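Local atomic coordinates of predicted sugar phosphatases of the HAD superfamily (Cytophaga hutchinsonii, PDB entry 2HX1), a protein that probably hydrolyses sugar phosphates or related phosphate esters as a magnesium-binding phosphatase of the haloacid dehalogenase superfamily. Residues A[16-21]-A[50-55]; A[62-67]-A[75-80]; A[168-173]-A[234-239]; A[248-253]-A[275-280]. All blocks are in the same frame, centred on the assembly; numbering follows the deposited sequence.

Contact 1 (A[16-21]-A[50-55]). With MG (magnesium ion), chain E.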
loop_
_atom_site.group_PDB
_atom_site.type_symbol
_atom_site.label_atom_id
_atom_site.label_comp_id
_atom_site.label_asym_id
_atom_site.label_seq_id
_atom_site.Cartn_x
_atom_site.Cartn_y
_atom_site.Cartn_z
ATOM N N CYS A 16 1.523 34.097 17.523
ATOM C CA CYS A 16 2.670 33.188 17.679
ATOM C C CYS A 16 2.976 32.477 16.386
ATOM O O CYS A 16 2.066 32.197 15.604
ATOM C CB CYS A 16 2.398 32.162 18.766
ATOM S SG CYS A 16 3.852 31.243 19.300
ATOM N N ILE A 17 4.265 32.244 16.134
ATOM C CA ILE A 17 4.703 31.457 14.990
ATOM C C ILE A 17 5.152 30.082 15.497
ATOM O O ILE A 17 5.840 29.982 16.520
ATOM C CB ILE A 17 5.886 32.161 14.207
ATOM C CG1 ILE A 17 5.625 33.658 14.034
ATOM C CG2 ILE A 17 6.106 31.537 12.829
ATOM C CD1 ILE A 17 4.392 33.960 13.172
ATOM N N PHE A 18 4.728 29.027 14.811
ATOM C CA PHE A 18 5.333 27.699 14.957
ATOM C C PHE A 18 6.201 27.418 13.723
ATOM O O PHE A 18 5.717 27.468 12.610
ATOM C CB PHE A 18 4.292 26.563 15.083
ATOM C CG PHE A 18 3.357 26.674 16.278
ATOM C CD1 PHE A 18 3.564 27.572 17.303
ATOM C CD2 PHE A 18 2.282 25.805 16.391
ATOM C CE1 PHE A 18 2.694 27.634 18.388
ATOM C CE2 PHE A 18 1.402 25.897 17.466
ATOM C CZ PHE A 18 1.633 26.788 18.463
ATOM N N PHE A 19 7.490 27.163 13.956
ATOM C CA PHE A 19 8.443 26.886 12.899
ATOM C C PHE A 19 8.801 25.393 12.897
ATOM O O PHE A 19 9.198 24.884 13.917
ATOM C CB PHE A 19 9.742 27.666 13.132
ATOM C CG PHE A 19 9.659 29.155 12.841
ATOM C CD1 PHE A 19 9.661 29.632 11.544
ATOM C CD2 PHE A 19 9.633 30.063 13.861
ATOM C CE1 PHE A 19 9.612 30.970 11.280
ATOM C CE2 PHE A 19 9.574 31.412 13.597
ATOM C CZ PHE A 19 9.599 31.863 12.322
ATOM N N ASP A 20 8.619 24.701 11.770
ATOM C CA ASP A 20 9.366 23.483 11.488
ATOM C C ASP A 20 10.847 23.886 11.350
ATOM O O ASP A 20 11.124 25.042 11.011
ATOM C CB ASP A 20 8.848 22.833 10.198
ATOM C CG ASP A 20 9.669 21.635 9.764
ATOM O OD1 ASP A 20 10.015 20.798 10.611
ATOM O OD2 ASP A 20 9.972 21.533 8.560
ATOM N N ALA A 21 11.787 22.975 11.632
ATOM C CA ALA A 21 13.220 23.334 11.597
ATOM C C ALA A 21 13.805 22.979 10.230
ATOM O O ALA A 21 14.090 23.871 9.460
ATOM C CB ALA A 21 14.003 22.699 12.722
ATOM N N TYR A 50 7.630 29.243 18.640
ATOM C CA TYR A 50 8.173 27.951 19.051
ATOM C C TYR A 50 8.712 27.274 17.825
ATOM O O TYR A 50 8.282 27.572 16.696
ATOM C CB TYR A 50 7.126 27.028 19.646
ATOM C CG TYR A 50 6.587 27.466 20.969
ATOM C CD1 TYR A 50 7.255 27.161 22.155
ATOM C CD2 TYR A 50 5.394 28.179 21.044
ATOM C CE1 TYR A 50 6.737 27.575 23.395
ATOM C CE2 TYR A 50 4.891 28.593 22.242
ATOM C CZ TYR A 50 5.557 28.294 23.415
ATOM O OH TYR A 50 5.007 28.706 24.593
ATOM N N ILE A 51 9.630 26.341 18.057
ATOM C CA ILE A 51 10.045 25.387 17.050
ATOM C C ILE A 51 9.326 24.087 17.381
ATOM O O ILE A 51 9.384 23.638 18.520
ATOM C CB ILE A 51 11.596 25.206 17.057
ATOM C CG1 ILE A 51 12.263 26.510 16.578
ATOM C CG2 ILE A 51 11.986 24.004 16.229
ATOM C CD1 ILE A 51 13.729 26.587 16.754
ATOM N N VAL A 52 8.624 23.519 16.400
ATOM C CA VAL A 52 7.829 22.311 16.575
ATOM C C VAL A 52 8.426 21.332 15.549
ATOM O O VAL A 52 8.315 21.536 14.334
ATOM C CB VAL A 52 6.348 22.567 16.299
ATOM C CG1 VAL A 52 5.564 21.297 16.429
ATOM C CG2 VAL A 52 5.839 23.653 17.237
ATOM N N THR A 53 9.084 20.300 16.062
ATOM C CA THR A 53 9.920 19.449 15.276
ATOM C C THR A 53 9.658 17.986 15.615
ATOM O O THR A 53 9.410 17.644 16.794
ATOM C CB THR A 53 11.392 19.783 15.548
ATOM O OG1 THR A 53 12.245 18.939 14.753
ATOM C CG2 THR A 53 11.736 19.608 17.025
ATOM N N ASN A 54 9.690 17.150 14.580
ATOM C CA ASN A 54 9.633 15.693 14.716
ATOM C C ASN A 54 11.013 15.050 14.961
ATOM O O ASN A 54 11.165 13.845 14.864
ATOM C CB ASN A 54 8.984 15.067 13.468
ATOM C CG ASN A 54 7.486 15.259 13.431
ATOM O OD1 ASN A 54 6.908 15.872 14.343
ATOM N ND2 ASN A 54 6.836 14.743 12.370
ATOM N N ASP A 55 12.023 15.853 15.256
ATOM C CA ASP A 55 13.346 15.346 15.615
ATOM C C ASP A 55 13.373 14.907 17.089
ATOM O O ASP A 55 13.409 15.760 17.951
ATOM C CB ASP A 55 14.370 16.444 15.340
ATOM C CG ASP A 55 15.801 15.989 15.536
ATOM O OD1 ASP A 55 16.055 14.922 16.143
ATOM O OD2 ASP A 55 16.679 16.733 15.061
HETATM MG MG MG E . 10.822 20.333 7.257
HETATM O O HOH W 1 9.908 17.989 11.839
HETATM O O HOH W 2 11.450 19.261 8.890
HETATM O O HOH W 3 8.930 19.318 7.362
HETATM O O HOH W 4 11.755 19.071 6.021
#
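Phe18 and Tyr50 stand side by side on one face of a parallel sheet and point the same way, paired in register, with each CG anti to its own carbonyl carbon (chi1 -60° and -68°). The rings meet obliquely at Phe18 CE1 and Tyr50 CD2, 3.8 Å apart. Cys16 SG comes to the same Tyr50 CD2 at 3.8 Å, an oblique sulfur-aromatic contact, and Val52 CG2 lies 3.9 Å from Phe18 CB. On the opposite face Phe19 and Ile51 touch more loosely, Phe19 CB lying 4.4 Å from Ile51 CG1.

Three backbone bonds fix this register. Tyr50 N reaches Ile17 O, Phe19 N reaches Tyr50 O and Val52 N reaches Phe19 O, each at 2.9 Å. Helix 208-218 packs on the Phe18 and Val52 face.

Beyond the paired residues, Asp20 holds magnesium through OD2 at 2.0 Å, with Phe22 O and Asp233 completing the protein ligands. Its OD1 forms a salt bridge to Lys204 and accepts from two waters, one of them also held by Asn54 N. Gripped at both oxygens, the carboxylate is fixed in its rotation, consistent with the nucleophilic aspartate of the first conserved HAD phosphatase motif.

Contact 2 (A[62-67]-A[75-80])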
loop_
_atom_site.group_PDB
_atom_site.type_symbol
_atom_site.label_atom_id
_atom_site.label_comp_id
_atom_site.label_asym_id
_atom_site.label_seq_id
_atom_site.Cartn_x
_atom_site.Cartn_y
_atom_site.Cartn_z
ATOM N N GLN A 62 19.683 19.873 24.044
ATOM C CA GLN A 62 20.698 19.563 23.018
ATOM C C GLN A 62 20.318 20.101 21.660
ATOM O O GLN A 62 21.175 20.563 20.933
ATOM C CB GLN A 62 20.945 18.048 22.919
ATOM C CG GLN A 62 21.751 17.471 24.097
ATOM C CD GLN A 62 21.853 15.913 24.078
ATOM O OE1 GLN A 62 20.826 15.181 23.987
ATOM N NE2 GLN A 62 23.095 15.408 24.167
ATOM N N LEU A 63 19.035 20.061 21.316
ATOM C CA LEU A 63 18.552 20.693 20.093
ATOM C C LEU A 63 18.827 22.199 20.115
ATOM O O LEU A 63 19.258 22.760 19.102
ATOM C CB LEU A 63 17.048 20.417 19.918
ATOM C CG LEU A 63 16.573 18.987 19.661
ATOM C CD1 LEU A 63 15.026 18.957 19.690
ATOM C CD2 LEU A 63 17.106 18.535 18.325
ATOM N N ALA A 64 18.602 22.840 21.264
ATOM C CA ALA A 64 18.908 24.276 21.431
ATOM C C ALA A 64 20.408 24.547 21.363
ATOM O O ALA A 64 20.824 25.533 20.762
ATOM C CB ALA A 64 18.321 24.844 22.744
ATOM N N ASP A 65 21.210 23.666 21.965
ATOM C CA ASP A 65 22.677 23.782 21.923
ATOM C C ASP A 65 23.193 23.766 20.499
ATOM O O ASP A 65 24.127 24.477 20.171
ATOM C CB ASP A 65 23.332 22.641 22.716
ATOM C CG ASP A 65 24.873 22.709 22.704
ATOM O OD1 ASP A 65 25.441 23.700 23.206
ATOM O OD2 ASP A 65 25.508 21.762 22.183
ATOM N N SER A 66 22.574 22.961 19.639
ATOM C CA SER A 66 22.938 22.949 18.221
ATOM C C SER A 66 22.746 24.275 17.542
ATOM O O SER A 66 23.559 24.632 16.715
ATOM C CB SER A 66 22.137 21.925 17.418
ATOM O OG SER A 66 22.249 20.640 17.980
ATOM N N TYR A 67 21.657 24.987 17.864
ATOM C CA TYR A 67 21.432 26.345 17.335
ATOM C C TYR A 67 22.436 27.323 17.910
ATOM O O TYR A 67 22.926 28.173 17.190
ATOM C CB TYR A 67 19.994 26.849 17.594
ATOM C CG TYR A 67 18.936 26.131 16.768
ATOM C CD1 TYR A 67 18.796 26.368 15.420
ATOM C CD2 TYR A 67 18.119 25.186 17.344
ATOM C CE1 TYR A 67 17.829 25.696 14.664
ATOM C CE2 TYR A 67 17.174 24.507 16.608
ATOM C CZ TYR A 67 17.025 24.768 15.280
ATOM O OH TYR A 67 16.069 24.070 14.593
ATOM N N ILE A 75 17.403 31.087 20.388
ATOM C CA ILE A 75 16.622 29.850 20.510
ATOM C C ILE A 75 16.997 29.169 21.826
ATOM O O ILE A 75 18.121 28.718 21.997
ATOM C CB ILE A 75 16.879 28.849 19.354
ATOM C CG1 ILE A 75 16.828 29.535 17.981
ATOM C CG2 ILE A 75 15.868 27.705 19.401
ATOM C CD1 ILE A 75 15.478 29.881 17.498
ATOM N N THR A 76 16.047 29.118 22.750
ATOM C CA THR A 76 16.230 28.480 24.041
ATOM C C THR A 76 15.468 27.152 24.056
ATOM O O THR A 76 14.568 26.943 23.238
ATOM C CB THR A 76 15.736 29.426 25.189
ATOM O OG1 THR A 76 14.413 29.893 24.913
ATOM C CG2 THR A 76 16.601 30.636 25.283
ATOM N N ALA A 77 15.837 26.257 24.978
ATOM C CA ALA A 77 15.238 24.932 25.040
ATOM C C ALA A 77 13.744 25.000 25.321
ATOM O O ALA A 77 13.003 24.110 24.924
ATOM C CB ALA A 77 15.951 24.055 26.095
ATOM N N ASP A 78 13.297 26.037 26.025
ATOM C CA ASP A 78 11.851 26.223 26.289
ATOM C C ASP A 78 11.045 26.530 25.014
ATOM O O ASP A 78 9.815 26.398 24.995
ATOM C CB ASP A 78 11.605 27.305 27.369
ATOM C CG ASP A 78 11.973 28.699 26.903
ATOM O OD1 ASP A 78 13.093 28.866 26.404
ATOM O OD2 ASP A 78 11.144 29.631 27.023
ATOM N N LYS A 79 11.722 26.930 23.953
ATOM C CA LYS A 79 11.040 27.269 22.707
ATOM C C LYS A 79 10.971 26.080 21.754
ATOM O O LYS A 79 10.345 26.182 20.702
ATOM C CB LYS A 79 11.754 28.418 22.008
ATOM C CG LYS A 79 12.049 29.623 22.898
ATOM C CD LYS A 79 11.191 30.845 22.628
ATOM C CE LYS A 79 11.815 32.108 23.293
ATOM N NZ LYS A 79 13.306 32.330 23.037
ATOM N N ILE A 80 11.634 24.975 22.116
ATOM C CA ILE A 80 11.685 23.786 21.280
ATOM C C ILE A 80 10.725 22.701 21.778
ATOM O O ILE A 80 10.918 22.089 22.837
ATOM C CB ILE A 80 13.112 23.244 21.163
ATOM C CG1 ILE A 80 14.057 24.371 20.695
ATOM C CG2 ILE A 80 13.162 22.078 20.182
ATOM C CD1 ILE A 80 15.428 23.947 20.319
#
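The Tyr67 ring is the one aromatic group here, and two isoleucines approach it obliquely. Tyr67 CD2 lies 4.0 Å from Ile75 CG2, and Tyr67 CE2 lies 4.1 Å from Ile80 CD1. Lys26 adds a cation-pi contact to the same ring. With an alanine here the methyls of Ile75 and Ile80 would probably face a gap, and Lys26 would lose its aromatic partner.

Ile80 also links the ring to the helix backbone. Its chain is extended past CG1 (chi2 -170°), which carries CD1 to within 3.5 Å of Ala64 N, while its CG2 branch meets Leu63 CD1 at 3.7 Å. One residue thus touches three helix positions, Leu63, Ala64 and Tyr67. Ala64 gives the closest backbone approach: its CA is 5.2 Å from that of Ala77, and its CB sits 3.6 Å from Ala77 N. Such a small side chain permits the chain of 75-77 to come this near. No hydrogen bond joins the two segments, which meet by packing alone; one residue on, His68 of the same helix bonds Ile75 O. The returning chain is shaped by its own bonds, with Lys79 N donating to Thr76 O at 2.9 Å in the 3-10 turn.

In the fold, helix 60-69 and the loop that follows it pack together just before strand 80-82, an outermost strand of the six-stranded parallel sheet. Both Tyr67 and Ile75 also rest on Ile51 of the adjacent strand 48-53.

Contact 3 (A[168-173]-A[234-239]). With EDO (1,2-ethanediol), chain N.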
loop_
_atom_site.group_PDB
_atom_site.type_symbol
_atom_site.label_atom_id
_atom_site.label_comp_id
_atom_site.label_asym_id
_atom_site.label_seq_id
_atom_site.Cartn_x
_atom_site.Cartn_y
_atom_site.Cartn_z
ATOM N N ASN A 168 7.705 10.643 13.689
ATOM C CA ASN A 168 7.157 10.602 12.337
ATOM C C ASN A 168 7.976 11.464 11.390
ATOM O O ASN A 168 7.462 12.423 10.809
ATOM C CB ASN A 168 5.711 11.074 12.342
ATOM C CG ASN A 168 4.999 10.740 11.058
ATOM O OD1 ASN A 168 5.162 9.653 10.534
ATOM N ND2 ASN A 168 4.206 11.670 10.545
ATOM N N THR A 169 9.246 11.120 11.211
ATOM C CA THR A 169 10.103 11.949 10.381
ATOM C C THR A 169 9.783 11.601 8.925
ATOM O O THR A 169 9.069 10.628 8.629
ATOM C CB THR A 169 11.614 11.726 10.679
ATOM O OG1 THR A 169 12.054 10.496 10.092
ATOM C CG2 THR A 169 11.925 11.716 12.211
ATOM N N ASP A 170 10.299 12.417 8.021
ATOM C CA ASP A 170 10.252 12.107 6.610
ATOM C C ASP A 170 11.017 10.794 6.452
ATOM O O ASP A 170 11.841 10.470 7.287
ATOM C CB ASP A 170 10.914 13.238 5.788
ATOM C CG ASP A 170 10.210 14.617 5.962
ATOM O OD1 ASP A 170 8.950 14.666 5.917
ATOM O OD2 ASP A 170 10.935 15.649 6.105
ATOM N N ASN A 171 10.736 10.043 5.388
ATOM C CA ASN A 171 11.467 8.805 5.124
ATOM C C ASN A 171 12.912 9.025 4.778
ATOM O O ASN A 171 13.698 8.141 4.994
ATOM C CB ASN A 171 10.845 8.035 3.976
ATOM C CG ASN A 171 9.601 7.365 4.358
ATOM O OD1 ASN A 171 9.424 6.969 5.515
ATOM N ND2 ASN A 171 8.694 7.221 3.394
ATOM N N THR A 172 13.238 10.172 4.173
ATOM C CA THR A 172 14.629 10.536 3.876
ATOM C C THR A 172 14.916 11.969 4.284
ATOM O O THR A 172 13.992 12.749 4.473
ATOM C CB THR A 172 14.956 10.438 2.388
ATOM O OG1 THR A 172 14.173 11.390 1.667
ATOM C CG2 THR A 172 14.708 9.028 1.870
ATOM N N TYR A 173 16.198 12.300 4.423
ATOM C CA TYR A 173 16.649 13.687 4.565
ATOM C C TYR A 173 17.745 14.021 3.550
ATOM O O TYR A 173 18.534 13.143 3.162
ATOM C CB TYR A 173 17.156 13.970 5.991
ATOM C CG TYR A 173 18.333 13.124 6.548
ATOM C CD1 TYR A 173 18.097 11.910 7.165
ATOM C CD2 TYR A 173 19.662 13.583 6.520
ATOM C CE1 TYR A 173 19.116 11.134 7.703
ATOM C CE2 TYR A 173 20.722 12.795 7.077
ATOM C CZ TYR A 173 20.421 11.572 7.671
ATOM O OH TYR A 173 21.389 10.748 8.234
ATOM N N THR A 234 6.842 20.864 4.264
ATOM C CA THR A 234 6.273 19.552 3.939
ATOM C C THR A 234 4.770 19.532 4.137
ATOM O O THR A 234 4.289 19.831 5.237
ATOM C CB THR A 234 6.928 18.480 4.813
ATOM O OG1 THR A 234 8.346 18.570 4.652
ATOM C CG2 THR A 234 6.448 17.047 4.428
ATOM N N LEU A 235 4.039 19.207 3.066
ATOM C CA LEU A 235 2.566 19.263 3.069
ATOM C C LEU A 235 1.918 18.271 4.059
ATOM O O LEU A 235 1.031 18.601 4.847
ATOM C CB LEU A 235 2.020 19.024 1.645
ATOM C CG LEU A 235 2.245 20.206 0.688
ATOM C CD1 LEU A 235 2.199 19.812 -0.774
ATOM C CD2 LEU A 235 1.264 21.376 0.908
ATOM N N HIS A 236 2.385 17.045 4.009
ATOM C CA HIS A 236 1.691 15.968 4.668
ATOM C C HIS A 236 2.018 15.910 6.150
ATOM O O HIS A 236 1.385 15.142 6.858
ATOM C CB HIS A 236 1.995 14.616 3.990
ATOM C CG HIS A 236 3.436 14.427 3.650
ATOM N ND1 HIS A 236 4.305 13.720 4.456
ATOM C CD2 HIS A 236 4.173 14.883 2.602
ATOM C CE1 HIS A 236 5.512 13.736 3.914
ATOM N NE2 HIS A 236 5.459 14.435 2.790
ATOM N N THR A 237 2.976 16.719 6.630
ATOM C CA THR A 237 3.264 16.786 8.058
ATOM C C THR A 237 2.937 18.192 8.662
ATOM O O THR A 237 1.988 18.367 9.468
ATOM C CB THR A 237 4.764 16.404 8.373
ATOM O OG1 THR A 237 5.648 17.264 7.659
ATOM C CG2 THR A 237 5.113 14.965 7.975
ATOM N N ASP A 238 3.706 19.196 8.263
ATOM C CA ASP A 238 3.510 20.571 8.743
ATOM C C ASP A 238 2.162 21.202 8.355
ATOM O O ASP A 238 1.470 21.751 9.208
ATOM C CB ASP A 238 4.630 21.478 8.232
ATOM C CG ASP A 238 6.002 20.903 8.486
ATOM O OD1 ASP A 238 6.238 20.376 9.606
ATOM O OD2 ASP A 238 6.827 20.936 7.550
ATOM N N ILE A 239 1.818 21.154 7.078
ATOM C CA ILE A 239 0.683 21.907 6.558
ATOM C C ILE A 239 -0.597 21.175 6.891
ATOM O O ILE A 239 -1.522 21.782 7.403
ATOM C CB ILE A 239 0.776 22.135 5.042
ATOM C CG1 ILE A 239 2.156 22.712 4.661
ATOM C CG2 ILE A 239 -0.358 23.067 4.580
ATOM C CD1 ILE A 239 2.571 23.962 5.442
HETATM C C1 EDO N . 23.419 12.521 11.477
HETATM O O1 EDO N . 22.827 12.469 10.170
HETATM C C2 EDO N . 22.444 11.966 12.502
HETATM O O2 EDO N . 21.455 11.125 11.877
HETATM O O HOH W 5 8.173 16.755 7.675
#
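Asp170 faces Thr234, His236 and Thr237 without any direct hydrogen bond crossing the contact; a water joins the two sides instead. This water donates to Asp170 OD1 at 2.8 Å and lies 2.6 Å from Thr237 OG1. The same OD1 is 3.8 Å from Thr234 CG2 and 4.1 Å from His236 CE1, with carboxylate and imidazole planes turned 67° apart. Thr234 CG2 in turn lies over one face of the His236 ring, off toward its rim. Asn256 bonds Thr234 OG1 and, weakly, Asp170 OD2.

The backbone N of Asp170 bonds a sulfonate oxygen of a buffer molecule, consistent with a pocket that can take an anion near the magnesium. Farther along, Tyr173 OH bonds Asp141 and accepts, at 3.0 Å, from O1 of an ethanediol probably from the crystallisation liquor. A phenylalanine in its place would probably leave Asp141 without that hydroxyl partner.

Segment 168-173 follows strand 164-167 of the five-stranded sheet and runs into the 172-174 hairpin strand, whereas 234-239 opens helix 235-245 just after strand 228-232 and the metal ligand Asp233. The contact therefore joins the loop after the five-stranded sheet to the helix start after the six-stranded one, beside the magnesium site.

Contact 4 (A[248-253]-A[275-280])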
loop_
_atom_site.group_PDB
_atom_site.type_symbol
_atom_site.label_atom_id
_atom_site.label_comp_id
_atom_site.label_asym_id
_atom_site.label_seq_id
_atom_site.Cartn_x
_atom_site.Cartn_y
_atom_site.Cartn_z
ATOM N N ASP A 248 -3.363 28.633 11.114
ATOM C CA ASP A 248 -3.047 29.056 9.735
ATOM C C ASP A 248 -1.722 28.384 9.432
ATOM O O ASP A 248 -0.977 28.010 10.348
ATOM C CB ASP A 248 -2.918 30.563 9.592
ATOM C CG ASP A 248 -4.257 31.256 9.360
ATOM O OD1 ASP A 248 -5.320 30.601 9.410
ATOM O OD2 ASP A 248 -4.232 32.483 9.132
ATOM N N THR A 249 -1.456 28.207 8.152
ATOM C CA THR A 249 -0.257 27.574 7.687
ATOM C C THR A 249 0.430 28.345 6.548
ATOM O O THR A 249 -0.218 28.854 5.638
ATOM C CB THR A 249 -0.558 26.116 7.229
ATOM O OG1 THR A 249 -1.555 26.128 6.190
ATOM C CG2 THR A 249 -1.019 25.291 8.414
ATOM N N ALA A 250 1.755 28.355 6.582
ATOM C CA ALA A 250 2.545 28.932 5.509
ATOM C C ALA A 250 3.502 27.886 4.995
ATOM O O ALA A 250 4.346 27.378 5.748
ATOM C CB ALA A 250 3.305 30.194 5.987
ATOM N N LEU A 251 3.322 27.512 3.737
ATOM C CA LEU A 251 4.272 26.674 3.015
ATOM C C LEU A 251 5.460 27.522 2.565
ATOM O O LEU A 251 5.294 28.489 1.800
ATOM C CB LEU A 251 3.647 26.071 1.754
ATOM C CG LEU A 251 4.603 25.126 1.006
ATOM C CD1 LEU A 251 4.886 23.830 1.817
ATOM C CD2 LEU A 251 4.093 24.784 -0.375
ATOM N N VAL A 252 6.650 27.139 3.005
ATOM C CA VAL A 252 7.884 27.699 2.419
ATOM C C VAL A 252 8.461 26.785 1.352
ATOM O O VAL A 252 8.201 25.574 1.333
ATOM C CB VAL A 252 8.943 28.043 3.454
ATOM C CG1 VAL A 252 8.480 29.242 4.238
ATOM C CG2 VAL A 252 9.278 26.844 4.336
ATOM N N LEU A 253 9.226 27.373 0.438
ATOM C CA LEU A 253 9.688 26.636 -0.737
ATOM C C LEU A 253 11.186 26.269 -0.646
ATOM O O LEU A 253 11.807 25.895 -1.647
ATOM C CB LEU A 253 9.370 27.454 -2.001
ATOM C CG LEU A 253 7.881 27.798 -2.205
ATOM C CD1 LEU A 253 7.686 28.850 -3.330
ATOM C CD2 LEU A 253 7.055 26.518 -2.460
ATOM N N HIS A 275 -1.003 30.254 3.148
ATOM C CA HIS A 275 -0.099 31.129 2.421
ATOM C C HIS A 275 1.081 30.340 1.858
ATOM O O HIS A 275 1.421 29.270 2.370
ATOM C CB HIS A 275 0.482 32.184 3.353
ATOM C CG HIS A 275 -0.531 33.005 4.066
ATOM N ND1 HIS A 275 -1.351 33.903 3.420
ATOM C CD2 HIS A 275 -0.858 33.067 5.380
ATOM C CE1 HIS A 275 -2.150 34.476 4.310
ATOM N NE2 HIS A 275 -1.868 33.984 5.507
ATOM N N ILE A 276 1.690 30.880 0.804
ATOM C CA ILE A 276 2.898 30.315 0.232
ATOM C C ILE A 276 3.930 31.416 0.239
ATOM O O ILE A 276 3.602 32.552 -0.102
ATOM C CB ILE A 276 2.694 29.729 -1.181
ATOM C CG1 ILE A 276 1.560 28.695 -1.144
ATOM C CG2 ILE A 276 4.035 29.089 -1.689
ATOM C CD1 ILE A 276 1.092 28.169 -2.494
ATOM N N CYS A 277 5.133 31.095 0.725
ATOM C CA CYS A 277 6.240 32.053 0.807
ATOM C C CYS A 277 7.486 31.395 0.251
ATOM O O CYS A 277 7.642 30.181 0.333
ATOM C CB CYS A 277 6.537 32.443 2.257
ATOM S SG CYS A 277 5.166 33.067 3.231
ATOM N N GLU A 278 8.380 32.199 -0.302
ATOM C CA GLU A 278 9.656 31.725 -0.787
ATOM C C GLU A 278 10.495 31.121 0.361
ATOM O O GLU A 278 11.050 30.049 0.220
ATOM C CB GLU A 278 10.381 32.882 -1.503
ATOM C CG GLU A 278 11.904 32.754 -1.551
ATOM C CD GLU A 278 12.579 33.995 -2.114
ATOM O OE1 GLU A 278 12.239 35.141 -1.688
ATOM O OE2 GLU A 278 13.446 33.804 -2.997
ATOM N N SER A 279 10.583 31.823 1.488
ATOM C CA SER A 279 11.285 31.319 2.650
ATOM C C SER A 279 10.866 32.051 3.922
ATOM O O SER A 279 10.155 33.056 3.876
ATOM C CB SER A 279 12.807 31.474 2.468
ATOM O OG SER A 279 13.275 32.662 3.078
ATOM N N ALA A 280 11.343 31.538 5.050
ATOM C CA ALA A 280 11.109 32.138 6.353
ATOM C C ALA A 280 12.143 33.195 6.702
ATOM O O ALA A 280 12.068 33.803 7.781
ATOM C CB ALA A 280 11.082 31.047 7.457
#
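Val252 and Cys277 form the apolar centre on one face of the sheet, with Val252 CG1 4.2 Å from Cys277 CB. That methyl is anti to the carbonyl carbon (chi1 -71°), a setting that directs it to the bend beyond the strand, where it lies 3.7 Å from Ser279 C. Ala250 CB and the His275 side chain share this face. On the other, Leu251 CB and Ile276 CG1 are 4.4 Å apart, and Leu253 extends the patch. Its forked end straddles the CG2 methyl of Ile276, CD1 and CD2 both lying 4.0 Å from it.

Between the faces runs the parallel backbone pairing. His275 N donates to Thr249 O at 3.0 Å, Leu251 N to His275 O at 2.9 Å, and Cys277 N to Leu251 O at 2.8 Å. The regular pattern then gives way: Leu253 N bonds Glu278 O at 3.2 Å, from 60° out of the carbonyl plane, as the chain turns aside. At the polar margin the His275 ring leaves the strand pair and is held at both nitrogens, ND1 by Glu5 and NE2 by Tyr14 OH, which also bonds Asp248. Two bonds would fix the ring's rotation.

The two short strand segments run parallel in sense, inclined at 29°, and helix 262-269 connects them, giving a beta-alpha-beta crossover. Strand 275-277 is outermost in the six-stranded sheet within this chain, while strand 248-252 pairs on its other side with 228-232. Helix 7-10 packs Leu10 against His275 and Cys277, and helix 235-245 sets Ile239 against Leu251.

Overall arrangement
From the N terminus the four contacts close in series, with none enclosing or crossing another. Contact 1 closes a loop of 28 residues, pairing neighbouring strands in the middle of the six-stranded sheet. Contact 2 closes a short one of seven and joins on through Lys79 O, which lies 2.7 Å from Ile51 N of contact 1. After the chain has built the five-stranded sheet, contact 3 closes the longest loop, 60 residues, and brings the loop after that sheet to the start of helix 235-245; Asn54 ND2 reaches Asn168 O. Contact 4 finishes the six-stranded sheet's far edge, closing a loop of 21 residues that holds helix 262-269; its strand 248-252 touches Ile239 of contact 3, and Ala280 packs on Phe19.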